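Local atomic coordinates of putative polyprenyl synthetase (Streptomyces coelicolor, PDB entry 3NF2), a protein that probably transfers prenyl groups to build isoprenoid diphosphates, as a magnesium-dependent member of the FPP/GGPP synthase family. Residues Gly237-Lys249 with Phe280-Ala292. Numbering follows the deposited sequence.
Sequences GKQTWSDLRQRKK and FANFSEEEFAARA. With SO4 (sulfate ion), chain G.
Trp241 lies against the first turns of helix 285-297, one face of its ring over Phe288 C and Ala289 CA, in the all-helical fold of a prenyl synthase. The alpha hydrogen of Ala289 makes a CH-pi contact, its CA 4.0 Å from the centre of the six-membered ring. Trp241 CZ2 meets Ala289 CB and Trp241 CZ3 meets Ala292 CB, both at 3.6 Å. At the edge, Trp241 NE1 donates to Glu285 OE1 at 2.8 Å; it meets the anti lone pair, in the indole plane, with a bent N-H...O angle of 147°. Glu285 reaches there with CG anti to its backbone N (chi1 -175°) and a bend at chi2. An alanine in place of Trp241 would probably leave that carboxylate without its donor and open a gap beside both methyls.

Phe288, whose CB touches Trp241 CD1, turns its ring toward Arg245 and Leu244: Arg245 CG sits over it, 3.7 Å from the centroid, and Leu244 CB packs against Phe288 CD1. The guanidinium of Arg245 has Phe288 CD2 over one face and Gln239 OE1 over the other. Thr240 fixes its rotation side-on: Arg245 NE donates to Thr240 O at 2.8 Å, almost straight, and Arg245 NH2 to Thr240 OG1, a longer bond of 3.3 Å.

Farther along, Arg247, in the Schellman motif closing the short helix, brings NE and NH2 down on one face of the Phe280 ring, its guanidinium steeply tilted (61° between the planes), CZ 3.8 Å from the centroid, a cation-pi contact. Behind Trp241, Leu244 and Ala292 stands Ile229 of helix 203-230. At the N-terminus of helix 285-297, N-cap Ser284 forms a capping box: its N donates to Glu287 OE1, and Glu287 N returns a weak bond to Ser284 OG. Arg291 pairs with Asp274. At Gln239, just before Thr240, a sulfate probably left from crystallisation accepts from backbone N through O4 and from NE2 through O2, each at 2.9 Å.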
ATOM      1  N   GLY A 237      20.281  22.208   7.438  1.00 86.29           N
ATOM      2  CA  GLY A 237      20.820  21.568   6.236  1.00 85.25           C
ATOM      3  C   GLY A 237      20.137  22.075   4.977  1.00 84.65           C
ATOM      4  O   GLY A 237      20.675  21.953   3.871  1.00 83.64           O
ATOM      5  N   LYS A 238      18.949  22.654   5.156  1.00 82.03           N
ATOM      6  CA  LYS A 238      18.153  23.200   4.067  1.00 77.56           C
ATOM      7  C   LYS A 238      18.535  24.648   3.769  1.00 75.82           C
ATOM      8  O   LYS A 238      19.186  25.305   4.591  1.00 77.41           O
ATOM      9  CB  LYS A 238      16.659  23.110   4.393  1.00 78.04           C
ATOM     10  CG  LYS A 238      16.162  21.717   4.756  1.00 79.62           C
ATOM     11  CD  LYS A 238      14.659  21.717   5.010  1.00 88.64           C
ATOM     12  CE  LYS A 238      14.234  20.592   5.955  1.00 94.95           C
ATOM     13  NZ  LYS A 238      14.384  19.224   5.371  1.00 94.38           N
ATOM     14  N   GLN A 239      18.123  25.135   2.594  1.00 69.04           N
ATOM     15  CA  GLN A 239      18.284  26.543   2.193  1.00 64.56           C
ATOM     16  C   GLN A 239      17.509  27.489   3.123  1.00 61.23           C
ATOM     17  O   GLN A 239      16.648  27.042   3.890  1.00 60.24           O
ATOM     18  CB  GLN A 239      17.784  26.759   0.761  1.00 63.71           C
ATOM     19  CG  GLN A 239      18.340  25.821  -0.300  1.00 59.88           C
ATOM     20  CD  GLN A 239      17.690  26.061  -1.662  1.00 75.08           C
ATOM     21  OE1 GLN A 239      17.892  27.107  -2.283  1.00 77.24           O
ATOM     22  NE2 GLN A 239      16.899  25.094  -2.124  1.00 70.07           N
ATOM     23  N   THR A 240      17.815  28.787   3.053  1.00 57.12           N
ATOM     24  CA  THR A 240      17.035  29.799   3.777  1.00 56.00           C
ATOM     25  C   THR A 240      15.585  29.798   3.272  1.00 56.89           C
ATOM     26  O   THR A 240      15.342  29.645   2.070  1.00 57.86           O
ATOM     27  CB  THR A 240      17.624  31.239   3.644  1.00 56.67           C
ATOM     28  OG1 THR A 240      17.722  31.605   2.262  1.00 64.51           O
ATOM     29  CG2 THR A 240      18.995  31.355   4.294  1.00 52.30           C
ATOM     30  N   TRP A 241      14.641  29.950   4.202  1.00 51.08           N
ATOM     31  CA  TRP A 241      13.197  30.001   3.919  1.00 56.98           C
ATOM     32  C   TRP A 241      12.726  28.833   3.034  1.00 54.57           C
ATOM     33  O   TRP A 241      11.908  29.028   2.128  1.00 55.78           O
ATOM     34  CB  TRP A 241      12.784  31.363   3.304  1.00 56.05           C
ATOM     35  CG  TRP A 241      13.701  32.506   3.649  1.00 53.32           C
ATOM     36  CD1 TRP A 241      14.699  33.012   2.868  1.00 56.75           C
ATOM     37  CD2 TRP A 241      13.722  33.265   4.868  1.00 42.31           C
ATOM     38  NE1 TRP A 241      15.345  34.030   3.524  1.00 57.42           N
ATOM     39  CE2 TRP A 241      14.768  34.208   4.754  1.00 45.60           C
ATOM     40  CE3 TRP A 241      12.965  33.234   6.046  1.00 37.88           C
ATOM     41  CZ2 TRP A 241      15.074  35.124   5.772  1.00 51.62           C
ATOM     42  CZ3 TRP A 241      13.276  34.142   7.068  1.00 45.00           C
ATOM     43  CH2 TRP A 241      14.314  35.079   6.915  1.00 48.74           C
ATOM     44  N   SER A 242      13.244  27.632   3.312  1.00 53.49           N
ATOM     45  CA  SER A 242      13.080  26.464   2.428  1.00 52.94           C
ATOM     46  C   SER A 242      11.618  26.121   2.130  1.00 48.93           C
ATOM     47  O   SER A 242      11.267  25.894   0.975  1.00 52.37           O
ATOM     48  CB  SER A 242      13.824  25.230   2.973  1.00 57.01           C
ATOM     49  OG  SER A 242      13.042  24.524   3.932  1.00 65.46           O
ATOM     50  N   ASP A 243      10.776  26.114   3.163  1.00 40.36           N
ATOM     51  CA  ASP A 243       9.348  25.881   2.976  1.00 45.36           C
ATOM     52  C   ASP A 243       8.655  26.945   2.119  1.00 49.73           C
ATOM     53  O   ASP A 243       7.643  26.658   1.472  1.00 52.19           O
ATOM     54  CB  ASP A 243       8.620  25.781   4.313  1.00 42.76           C
ATOM     55  CG  ASP A 243       8.807  24.441   4.993  1.00 51.87           C
ATOM     56  OD1 ASP A 243       9.585  23.601   4.495  1.00 60.84           O
ATOM     57  OD2 ASP A 243       8.165  24.229   6.042  1.00 50.27           O
ATOM     58  N   LEU A 244       9.175  28.172   2.128  1.00 50.69           N
ATOM     59  CA  LEU A 244       8.584  29.229   1.301  1.00 48.17           C
ATOM     60  C   LEU A 244       8.990  29.100  -0.164  1.00 44.83           C
ATOM     61  O   LEU A 244       8.232  29.488  -1.048  1.00 53.40           O
ATOM     62  CB  LEU A 244       8.912  30.626   1.838  1.00 40.88           C
ATOM     63  CG  LEU A 244       8.476  30.968   3.265  1.00 43.61           C
ATOM     64  CD1 LEU A 244       8.771  32.432   3.581  1.00 42.85           C
ATOM     65  CD2 LEU A 244       7.008  30.657   3.531  1.00 43.50           C
ATOM     66  N   ARG A 245      10.174  28.548  -0.410  1.00 45.12           N
ATOM     67  CA  ARG A 245      10.630  28.217  -1.766  1.00 49.12           C
ATOM     68  C   ARG A 245       9.801  27.086  -2.397  1.00 50.50           C
ATOM     69  O   ARG A 245       9.748  26.957  -3.618  1.00 51.58           O
ATOM     70  CB  ARG A 245      12.118  27.836  -1.771  1.00 48.30           C
ATOM     71  CG  ARG A 245      13.070  28.982  -1.452  1.00 46.58           C
ATOM     72  CD  ARG A 245      14.519  28.523  -1.333  1.00 47.37           C
ATOM     73  NE  ARG A 245      15.380  29.570  -0.771  1.00 57.89           N
ATOM     74  CZ  ARG A 245      16.136  30.402  -1.487  1.00 61.26           C
ATOM     75  NH1 ARG A 245      16.151  30.319  -2.812  1.00 64.12           N
ATOM     76  NH2 ARG A 245      16.886  31.321  -0.882  1.00 55.46           N
ATOM     77  N   GLN A 246       9.157  26.283  -1.557  1.00 46.43           N
ATOM     78  CA  GLN A 246       8.351  25.157  -2.005  1.00 51.76           C
ATOM     79  C   GLN A 246       6.850  25.462  -1.920  1.00 53.93           C
ATOM     80  O   GLN A 246       6.018  24.578  -2.154  1.00 51.80           O
ATOM     81  CB  GLN A 246       8.692  23.903  -1.185  1.00 53.20           C
ATOM     82  CG  GLN A 246      10.039  23.255  -1.528  1.00 59.47           C
ATOM     83  CD  GLN A 246      10.421  22.118  -0.569  1.00 71.57           C
ATOM     84  OE1 GLN A 246       9.701  21.827   0.390  1.00 72.84           O
ATOM     85  NE2 GLN A 246      11.562  21.475  -0.831  1.00 61.59           N
ATOM     86  N   ARG A 247       6.534  26.677  -1.519  1.00 52.32           N
ATOM     87  CA  ARG A 247       5.183  27.185  -1.352  1.00 53.77           C
ATOM     88  C   ARG A 247       4.285  26.392  -0.447  1.00 55.91           C
ATOM     89  O   ARG A 247       3.121  26.260  -0.729  1.00 53.18           O
ATOM     90  CB  ARG A 247       4.474  27.393  -2.675  1.00 54.69           C
ATOM     91  CG  ARG A 247       5.124  28.357  -3.580  1.00 54.77           C
ATOM     92  CD  ARG A 247       4.345  28.514  -4.825  1.00 66.54           C
ATOM     93  NE  ARG A 247       5.191  28.529  -6.005  1.00 73.38           N
ATOM     94  CZ  ARG A 247       5.255  27.548  -6.891  1.00 78.60           C
ATOM     95  NH1 ARG A 247       4.529  26.465  -6.739  1.00 83.50           N
ATOM     96  NH2 ARG A 247       6.047  27.641  -7.927  1.00 73.26           N
ATOM     97  N   LYS A 248       4.818  25.878   0.643  1.00 54.05           N
ATOM     98  CA  LYS A 248       4.001  25.129   1.564  1.00 54.49           C
ATOM     99  C   LYS A 248       3.039  25.978   2.337  1.00 54.92           C
ATOM    100  O   LYS A 248       3.323  27.075   2.695  1.00 54.18           O
ATOM    101  CB  LYS A 248       4.865  24.337   2.525  1.00 56.14           C
ATOM    102  CG  LYS A 248       5.321  23.035   1.977  1.00 65.24           C
ATOM    103  CD  LYS A 248       6.386  22.384   2.831  1.00 79.80           C
ATOM    104  CE  LYS A 248       6.903  21.109   2.181  1.00 85.02           C
ATOM    105  NZ  LYS A 248       6.009  19.943   2.391  1.00 85.98           N
ATOM    106  N   LYS A 249       1.866  25.465   2.579  1.00 56.59           N
ATOM    107  CA  LYS A 249       0.970  26.137   3.452  1.00 54.11           C
ATOM    108  C   LYS A 249       1.056  25.578   4.848  1.00 51.90           C
ATOM    109  O   LYS A 249       0.178  24.900   5.305  1.00 53.65           O
ATOM    110  CB  LYS A 249      -0.419  26.097   2.879  1.00 60.44           C
ATOM    111  CG  LYS A 249      -0.498  26.875   1.594  1.00 66.77           C
ATOM    112  CD  LYS A 249      -1.781  27.670   1.479  1.00 71.14           C
ATOM    113  CE  LYS A 249      -1.595  28.865   0.602  1.00 74.55           C
ATOM    114  NZ  LYS A 249      -0.886  28.496  -0.608  1.00 75.64           N
ATOM    115  N   PHE A 280       8.917  32.699 -10.822  1.00 59.73           N
ATOM    116  CA  PHE A 280       9.086  32.128  -9.481  1.00 58.21           C
ATOM    117  C   PHE A 280      10.455  31.482  -9.272  1.00 60.22           C
ATOM    118  O   PHE A 280      11.037  31.588  -8.192  1.00 62.48           O
ATOM    119  CB  PHE A 280       7.984  31.116  -9.163  1.00 57.84           C
ATOM    120  CG  PHE A 280       8.013  30.614  -7.741  1.00 52.92           C
ATOM    121  CD1 PHE A 280       7.383  31.326  -6.726  1.00 52.69           C
ATOM    122  CD2 PHE A 280       8.672  29.426  -7.416  1.00 58.20           C
ATOM    123  CE1 PHE A 280       7.406  30.862  -5.397  1.00 50.26           C
ATOM    124  CE2 PHE A 280       8.704  28.960  -6.100  1.00 50.15           C
ATOM    125  CZ  PHE A 280       8.072  29.682  -5.092  1.00 48.58           C
ATOM    126  N   ALA A 281      10.961  30.829 -10.313  1.00 58.17           N
ATOM    127  CA  ALA A 281      12.279  30.200 -10.284  1.00 58.79           C
ATOM    128  C   ALA A 281      13.423  31.214 -10.137  1.00 56.70           C
ATOM    129  O   ALA A 281      14.561  30.839  -9.852  1.00 52.08           O
ATOM    130  CB  ALA A 281      12.479  29.344 -11.544  1.00 57.41           C
ATOM    131  N   ASN A 282      13.123  32.492 -10.346  1.00 55.45           N
ATOM    132  CA  ASN A 282      14.137  33.531 -10.238  1.00 57.31           C
ATOM    133  C   ASN A 282      14.120  34.276  -8.910  1.00 51.85           C
ATOM    134  O   ASN A 282      15.020  35.072  -8.645  1.00 53.87           O
ATOM    135  CB  ASN A 282      14.031  34.515 -11.408  1.00 58.28           C
ATOM    136  CG  ASN A 282      14.626  33.962 -12.692  1.00 68.28           C
ATOM    137  OD1 ASN A 282      15.543  33.133 -12.670  1.00 70.23           O
ATOM    138  ND2 ASN A 282      14.115  34.433 -13.823  1.00 72.46           N
ATOM    139  N   PHE A 283      13.108  34.004  -8.086  1.00 48.66           N
ATOM    140  CA  PHE A 283      12.929  34.648  -6.775  1.00 48.38           C
ATOM    141  C   PHE A 283      14.213  34.628  -5.953  1.00 46.02           C
ATOM    142  O   PHE A 283      14.960  33.654  -5.985  1.00 46.97           O
ATOM    143  CB  PHE A 283      11.830  33.954  -5.971  1.00 45.51           C
ATOM    144  CG  PHE A 283      10.432  34.453  -6.259  1.00 49.74           C
ATOM    145  CD1 PHE A 283       9.436  34.324  -5.295  1.00 32.38           C
ATOM    146  CD2 PHE A 283      10.101  35.035  -7.486  1.00 39.60           C
ATOM    147  CE1 PHE A 283       8.131  34.768  -5.544  1.00 41.45           C
ATOM    148  CE2 PHE A 283       8.803  35.483  -7.737  1.00 45.08           C
ATOM    149  CZ  PHE A 283       7.818  35.349  -6.767  1.00 39.80           C
ATOM    150  N   SER A 284      14.459  35.713  -5.225  1.00 47.48           N
ATOM    151  CA  SER A 284      15.671  35.847  -4.416  1.00 45.87           C
ATOM    152  C   SER A 284      15.380  35.523  -2.958  1.00 42.23           C
ATOM    153  O   SER A 284      14.222  35.467  -2.548  1.00 45.38           O
ATOM    154  CB  SER A 284      16.224  37.270  -4.528  1.00 44.92           C
ATOM    155  OG  SER A 284      15.268  38.217  -4.081  1.00 50.47           O
ATOM    156  N   GLU A 285      16.446  35.332  -2.181  1.00 48.79           N
ATOM    157  CA  GLU A 285      16.375  35.208  -0.719  1.00 44.33           C
ATOM    158  C   GLU A 285      15.542  36.337  -0.096  1.00 42.23           C
ATOM    159  O   GLU A 285      14.653  36.092   0.730  1.00 41.24           O
ATOM    160  CB  GLU A 285      17.802  35.191  -0.148  1.00 43.70           C
ATOM    161  CG  GLU A 285      17.914  34.941   1.364  1.00 49.49           C
ATOM    162  CD  GLU A 285      17.836  36.215   2.188  1.00 56.50           C
ATOM    163  OE1 GLU A 285      17.123  36.221   3.218  1.00 55.41           O
ATOM    164  OE2 GLU A 285      18.472  37.214   1.795  1.00 66.88           O
ATOM    165  N   GLU A 286      15.815  37.566  -0.529  1.00 44.86           N
ATOM    166  CA  GLU A 286      15.171  38.772   0.008  1.00 41.18           C
ATOM    167  C   GLU A 286      13.673  38.802  -0.192  1.00 42.07           C
ATOM    168  O   GLU A 286      12.934  39.271   0.689  1.00 45.72           O
ATOM    169  CB  GLU A 286      15.798  40.009  -0.608  1.00 44.52           C
ATOM    170  CG  GLU A 286      17.257  40.187  -0.225  1.00 50.49           C
ATOM    171  CD  GLU A 286      18.235  39.581  -1.206  1.00 55.09           C
ATOM    172  OE1 GLU A 286      17.933  38.541  -1.836  1.00 56.03           O
ATOM    173  OE2 GLU A 286      19.329  40.158  -1.333  1.00 52.61           O
ATOM    174  N   GLU A 287      13.223  38.276  -1.330  1.00 37.83           N
ATOM    175  CA  GLU A 287      11.784  38.151  -1.599  1.00 39.48           C
ATOM    176  C   GLU A 287      11.149  37.119  -0.684  1.00 37.19           C
ATOM    177  O   GLU A 287      10.032  37.315  -0.200  1.00 46.80           O
ATOM    178  CB  GLU A 287      11.532  37.784  -3.066  1.00 45.01           C
ATOM    179  CG  GLU A 287      11.921  38.877  -4.065  1.00 46.69           C
ATOM    180  CD  GLU A 287      11.698  38.443  -5.500  1.00 57.44           C
ATOM    181  OE1 GLU A 287      12.706  38.193  -6.201  1.00 46.45           O
ATOM    182  OE2 GLU A 287      10.518  38.335  -5.917  1.00 56.83           O
ATOM    183  N   PHE A 288      11.859  36.023  -0.432  1.00 42.89           N
ATOM    184  CA  PHE A 288      11.379  35.033   0.549  1.00 44.55           C
ATOM    185  C   PHE A 288      11.436  35.553   1.978  1.00 43.91           C
ATOM    186  O   PHE A 288      10.568  35.226   2.796  1.00 47.12           O
ATOM    187  CB  PHE A 288      12.102  33.693   0.404  1.00 43.06           C
ATOM    188  CG  PHE A 288      11.744  32.950  -0.859  1.00 46.29           C
ATOM    189  CD1 PHE A 288      10.436  32.522  -1.085  1.00 46.89           C
ATOM    190  CD2 PHE A 288      12.713  32.680  -1.818  1.00 38.62           C
ATOM    191  CE1 PHE A 288      10.100  31.844  -2.257  1.00 52.51           C
ATOM    192  CE2 PHE A 288      12.396  32.011  -2.989  1.00 47.95           C
ATOM    193  CZ  PHE A 288      11.085  31.585  -3.211  1.00 53.81           C
ATOM    194  N   ALA A 289      12.440  36.382   2.264  1.00 45.56           N
ATOM    195  CA  ALA A 289      12.511  37.087   3.543  1.00 45.22           C
ATOM    196  C   ALA A 289      11.319  38.026   3.719  1.00 47.13           C
ATOM    197  O   ALA A 289      10.669  37.998   4.770  1.00 47.60           O
ATOM    198  CB  ALA A 289      13.830  37.843   3.680  1.00 45.13           C
ATOM    199  N   ALA A 290      11.000  38.822   2.689  1.00 39.27           N
ATOM    200  CA  ALA A 290       9.826  39.711   2.756  1.00 39.03           C
ATOM    201  C   ALA A 290       8.537  38.977   3.140  1.00 44.40           C
ATOM    202  O   ALA A 290       7.741  39.500   3.929  1.00 50.57           O
ATOM    203  CB  ALA A 290       9.626  40.457   1.438  1.00 38.94           C
ATOM    204  N   ARG A 291       8.334  37.775   2.590  1.00 45.01           N
ATOM    205  CA  ARG A 291       7.121  36.985   2.878  1.00 48.59           C
ATOM    206  C   ARG A 291       7.106  36.443   4.306  1.00 43.93           C
ATOM    207  O   ARG A 291       6.051  36.368   4.938  1.00 49.93           O
ATOM    208  CB  ARG A 291       6.962  35.834   1.877  1.00 50.23           C
ATOM    209  CG  ARG A 291       6.406  36.270   0.512  1.00 55.40           C
ATOM    210  CD  ARG A 291       7.163  35.615  -0.641  1.00 48.15           C
ATOM    211  NE  ARG A 291       6.734  36.113  -1.950  1.00 60.34           N
ATOM    212  CZ  ARG A 291       7.227  37.193  -2.563  1.00 61.72           C
ATOM    213  NH1 ARG A 291       8.176  37.934  -1.994  1.00 55.83           N
ATOM    214  NH2 ARG A 291       6.766  37.539  -3.760  1.00 48.81           N
ATOM    215  N   ALA A 292       8.283  36.055   4.787  1.00 37.73           N
ATOM    216  CA  ALA A 292       8.486  35.624   6.165  1.00 41.33           C
ATOM    217  C   ALA A 292       8.192  36.782   7.117  1.00 41.43           C
ATOM    218  O   ALA A 292       7.392  36.650   8.057  1.00 38.34           O
ATOM    219  CB  ALA A 292       9.905  35.142   6.343  1.00 36.60           C
TER
HETATM  220  S   SO4 G   6      16.774  22.411   0.368  1.00 83.61           S
HETATM  221  O1  SO4 G   6      16.208  21.134   0.807  1.00 82.88           O
HETATM  222  O2  SO4 G   6      17.126  22.371  -1.057  1.00 75.02           O
HETATM  223  O3  SO4 G   6      15.793  23.467   0.650  1.00 70.50           O
HETATM  224  O4  SO4 G   6      18.026  22.676   1.072  1.00 85.54           O